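Local atomic coordinates of glutathione peroxidase-like peroxiredoxin HYR1 (Saccharomyces cerevisiae, PDB entry 3CMI), a protein that reduces hydroperoxides at the expense of thioredoxin and acts as a peroxide sensor that oxidises and so activates the transcription factor YAP1. Residues Val35-Val40 with Pro113-Leu118. Residues are numbered along the deposited sequence; the frame is centred on the assembly and turned at random.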
ATOM      1  N   VAL A  35       0.171  -5.122   6.475  1.00 39.08           N
ATOM      2  CA  VAL A  35       0.718  -4.494   5.271  1.00 39.32           C
ATOM      3  C   VAL A  35       0.047  -3.152   4.980  1.00 39.61           C
ATOM      4  O   VAL A  35      -1.184  -3.048   4.971  1.00 39.16           O
ATOM      5  CB  VAL A  35       0.579  -5.418   4.017  1.00 39.24           C
ATOM      6  CG1 VAL A  35       1.317  -4.831   2.818  1.00 38.77           C
ATOM      7  CG2 VAL A  35       1.100  -6.822   4.311  1.00 39.78           C
ATOM      8  N   LEU A  36       0.868  -2.133   4.745  1.00 39.78           N
ATOM      9  CA  LEU A  36       0.383  -0.837   4.279  1.00 39.71           C
ATOM     10  C   LEU A  36       0.704  -0.757   2.786  1.00 39.62           C
ATOM     11  O   LEU A  36       1.865  -0.844   2.396  1.00 39.28           O
ATOM     12  CB  LEU A  36       1.074   0.284   5.064  1.00 39.91           C
ATOM     13  CG  LEU A  36       0.531   1.716   5.224  1.00 41.21           C
ATOM     14  CD1 LEU A  36       1.352   2.727   4.440  1.00 42.36           C
ATOM     15  CD2 LEU A  36      -0.952   1.853   4.883  1.00 40.60           C
ATOM     16  N   ILE A  37      -0.322  -0.646   1.945  1.00 39.35           N
ATOM     17  CA  ILE A  37      -0.084  -0.492   0.518  1.00 39.50           C
ATOM     18  C   ILE A  37      -0.311   0.959   0.113  1.00 39.28           C
ATOM     19  O   ILE A  37      -1.397   1.508   0.302  1.00 39.15           O
ATOM     20  CB  ILE A  37      -0.920  -1.485  -0.341  1.00 39.78           C
ATOM     21  CG1 ILE A  37      -0.527  -2.927   0.010  1.00 40.13           C
ATOM     22  CG2 ILE A  37      -0.695  -1.229  -1.841  1.00 39.66           C
ATOM     23  CD1 ILE A  37      -1.280  -3.989  -0.746  1.00 40.13           C
ATOM     24  N   VAL A  38       0.732   1.573  -0.436  1.00 38.85           N
ATOM     25  CA  VAL A  38       0.697   2.991  -0.777  1.00 38.55           C
ATOM     26  C   VAL A  38       1.125   3.220  -2.227  1.00 38.38           C
ATOM     27  O   VAL A  38       2.165   2.726  -2.668  1.00 38.29           O
ATOM     28  CB  VAL A  38       1.556   3.838   0.219  1.00 38.30           C
ATOM     29  CG1 VAL A  38       3.027   3.387   0.220  1.00 38.90           C
ATOM     30  CG2 VAL A  38       1.449   5.314  -0.086  1.00 38.10           C
ATOM     31  N   ASN A  39       0.303   3.945  -2.978  1.00 38.05           N
ATOM     32  CA  ASN A  39       0.727   4.401  -4.296  1.00 37.76           C
ATOM     33  C   ASN A  39       1.591   5.643  -4.137  1.00 37.74           C
ATOM     34  O   ASN A  39       1.240   6.587  -3.427  1.00 37.86           O
ATOM     35  CB  ASN A  39      -0.445   4.628  -5.257  1.00 37.56           C
ATOM     36  CG  ASN A  39      -1.382   5.723  -4.798  1.00 37.19           C
ATOM     37  OD1 ASN A  39      -1.447   6.797  -5.400  1.00 37.45           O
ATOM     38  ND2 ASN A  39      -2.127   5.453  -3.740  1.00 36.61           N
ATOM     39  N   VAL A  40       2.738   5.614  -4.791  1.00 37.51           N
ATOM     40  CA  VAL A  40       3.783   6.586  -4.572  1.00 37.45           C
ATOM     41  C   VAL A  40       3.993   7.420  -5.832  1.00 37.40           C
ATOM     42  O   VAL A  40       3.697   6.967  -6.936  1.00 37.39           O
ATOM     43  CB  VAL A  40       5.058   5.840  -4.090  1.00 37.63           C
ATOM     44  CG1 VAL A  40       6.327   6.338  -4.768  1.00 38.10           C
ATOM     45  CG2 VAL A  40       5.139   5.884  -2.572  1.00 36.99           C
ATOM     46  N   PRO A 113      -3.683  -5.488 -11.315  1.00 35.80           N
ATOM     47  CA  PRO A 113      -4.471  -6.430 -10.513  1.00 35.73           C
ATOM     48  C   PRO A 113      -4.467  -6.184  -8.999  1.00 35.45           C
ATOM     49  O   PRO A 113      -5.464  -6.472  -8.346  1.00 35.72           O
ATOM     50  CB  PRO A 113      -3.825  -7.778 -10.840  1.00 35.71           C
ATOM     51  CG  PRO A 113      -3.389  -7.615 -12.262  1.00 35.53           C
ATOM     52  CD  PRO A 113      -2.883  -6.194 -12.340  1.00 35.78           C
ATOM     53  N   VAL A 114      -3.369  -5.664  -8.450  1.00 35.45           N
ATOM     54  CA  VAL A 114      -3.300  -5.362  -7.014  1.00 35.06           C
ATOM     55  C   VAL A 114      -4.335  -4.293  -6.667  1.00 35.35           C
ATOM     56  O   VAL A 114      -5.031  -4.393  -5.656  1.00 35.16           O
ATOM     57  CB  VAL A 114      -1.882  -4.898  -6.573  1.00 35.16           C
ATOM     58  CG1 VAL A 114      -1.899  -4.294  -5.156  1.00 34.68           C
ATOM     59  CG2 VAL A 114      -0.882  -6.056  -6.654  1.00 34.49           C
ATOM     60  N   TYR A 115      -4.436  -3.283  -7.526  1.00 35.51           N
ATOM     61  CA  TYR A 115      -5.356  -2.183  -7.299  1.00 35.85           C
ATOM     62  C   TYR A 115      -6.794  -2.527  -7.661  1.00 35.99           C
ATOM     63  O   TYR A 115      -7.733  -2.005  -7.043  1.00 36.28           O
ATOM     64  CB  TYR A 115      -4.840  -0.889  -7.935  1.00 35.74           C
ATOM     65  CG  TYR A 115      -3.862  -0.214  -6.998  1.00 35.99           C
ATOM     66  CD1 TYR A 115      -4.263   0.850  -6.196  1.00 35.72           C
ATOM     67  CD2 TYR A 115      -2.554  -0.689  -6.860  1.00 36.83           C
ATOM     68  CE1 TYR A 115      -3.379   1.451  -5.303  1.00 36.39           C
ATOM     69  CE2 TYR A 115      -1.657  -0.096  -5.962  1.00 36.04           C
ATOM     70  CZ  TYR A 115      -2.075   0.971  -5.192  1.00 35.95           C
ATOM     71  OH  TYR A 115      -1.199   1.563  -4.310  1.00 35.35           O
ATOM     72  N   LYS A 116      -6.966  -3.428  -8.626  1.00 35.84           N
ATOM     73  CA  LYS A 116      -8.285  -3.991  -8.899  1.00 36.06           C
ATOM     74  C   LYS A 116      -8.818  -4.680  -7.636  1.00 35.79           C
ATOM     75  O   LYS A 116      -9.939  -4.410  -7.203  1.00 35.45           O
ATOM     76  CB  LYS A 116      -8.235  -4.976 -10.073  1.00 35.99           C
ATOM     77  CG  LYS A 116      -9.605  -5.388 -10.593  1.00 36.35           C
ATOM     78  CD  LYS A 116      -9.496  -6.429 -11.697  1.00 36.48           C
ATOM     79  CE  LYS A 116     -10.867  -6.849 -12.207  1.00 37.70           C
ATOM     80  NZ  LYS A 116     -10.769  -7.781 -13.382  1.00 38.20           N
ATOM     81  N   PHE A 117      -7.995  -5.546  -7.044  1.00 35.63           N
ATOM     82  CA  PHE A 117      -8.376  -6.266  -5.829  1.00 35.43           C
ATOM     83  C   PHE A 117      -8.652  -5.340  -4.645  1.00 35.47           C
ATOM     84  O   PHE A 117      -9.662  -5.500  -3.957  1.00 35.32           O
ATOM     85  CB  PHE A 117      -7.327  -7.316  -5.436  1.00 35.48           C
ATOM     86  CG  PHE A 117      -7.518  -7.859  -4.046  1.00 35.31           C
ATOM     87  CD1 PHE A 117      -8.520  -8.796  -3.780  1.00 35.32           C
ATOM     88  CD2 PHE A 117      -6.727  -7.409  -2.996  1.00 34.71           C
ATOM     89  CE1 PHE A 117      -8.712  -9.289  -2.491  1.00 35.09           C
ATOM     90  CE2 PHE A 117      -6.914  -7.891  -1.702  1.00 35.09           C
ATOM     91  CZ  PHE A 117      -7.904  -8.836  -1.450  1.00 35.65           C
ATOM     92  N   LEU A 118      -7.750  -4.390  -4.401  1.00 35.48           N
ATOM     93  CA  LEU A 118      -7.893  -3.479  -3.268  1.00 35.59           C
ATOM     94  C   LEU A 118      -9.195  -2.692  -3.335  1.00 35.83           C
ATOM     95  O   LEU A 118      -9.942  -2.647  -2.357  1.00 36.40           O
ATOM     96  CB  LEU A 118      -6.680  -2.551  -3.132  1.00 35.56           C
ATOM     97  CG  LEU A 118      -5.370  -3.218  -2.670  1.00 35.40           C
ATOM     98  CD1 LEU A 118      -4.195  -2.237  -2.721  1.00 35.16           C
ATOM     99  CD2 LEU A 118      -5.499  -3.836  -1.275  1.00 35.99           C
TER
HETATM  100  O   HOH W   1      -2.602   3.098  -2.618  1.00 29.79           O
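Y115 reaches from helix 113-118 to the backbone of strand 35-40, its hydroxyl ending 3.3 Å from CB of N39 and 3.8 Å from CG2 of I37. OH is also 3.1 Å from N39 N, at too poor an angle for a hydrogen bond. A water joins the side chains instead: in the plane of the Y115 ring at its edge, it lies 2.7 Å from OH and accepts a hydrogen bond from N39 ND2, also at 2.7 Å. With chi1 at 63°, N39 CG stands between backbone N and carbonyl carbon, leaving CB next to the hydroxyl and ND2 placed to donate to the water, the amide plane 89° from the ring. One turn on, CD1 of L118 rests on the I37 branches, 3.7 Å from CG2 and 3.9 Å from CD1; V114, next to Y115 in sequence, brings CG1 more loosely to 4.5 Å from I37 CD1. I37 presents both branches because CG2 lies anti to its backbone N and CG1, anti to its carbonyl carbon, runs out straight to put CD1 beside V114 and L118. Around this shell, F70 of strand 65-72 meets the Y115 ring edge-to-face, and F138 of strand 137-140 touches Y115 and L118; both strands flank strand 34-41. Crossing the strand segment at -120°, this is the buried side of a helix packed on the central sheet in the thioredoxin-like fold of glutathione peroxidases.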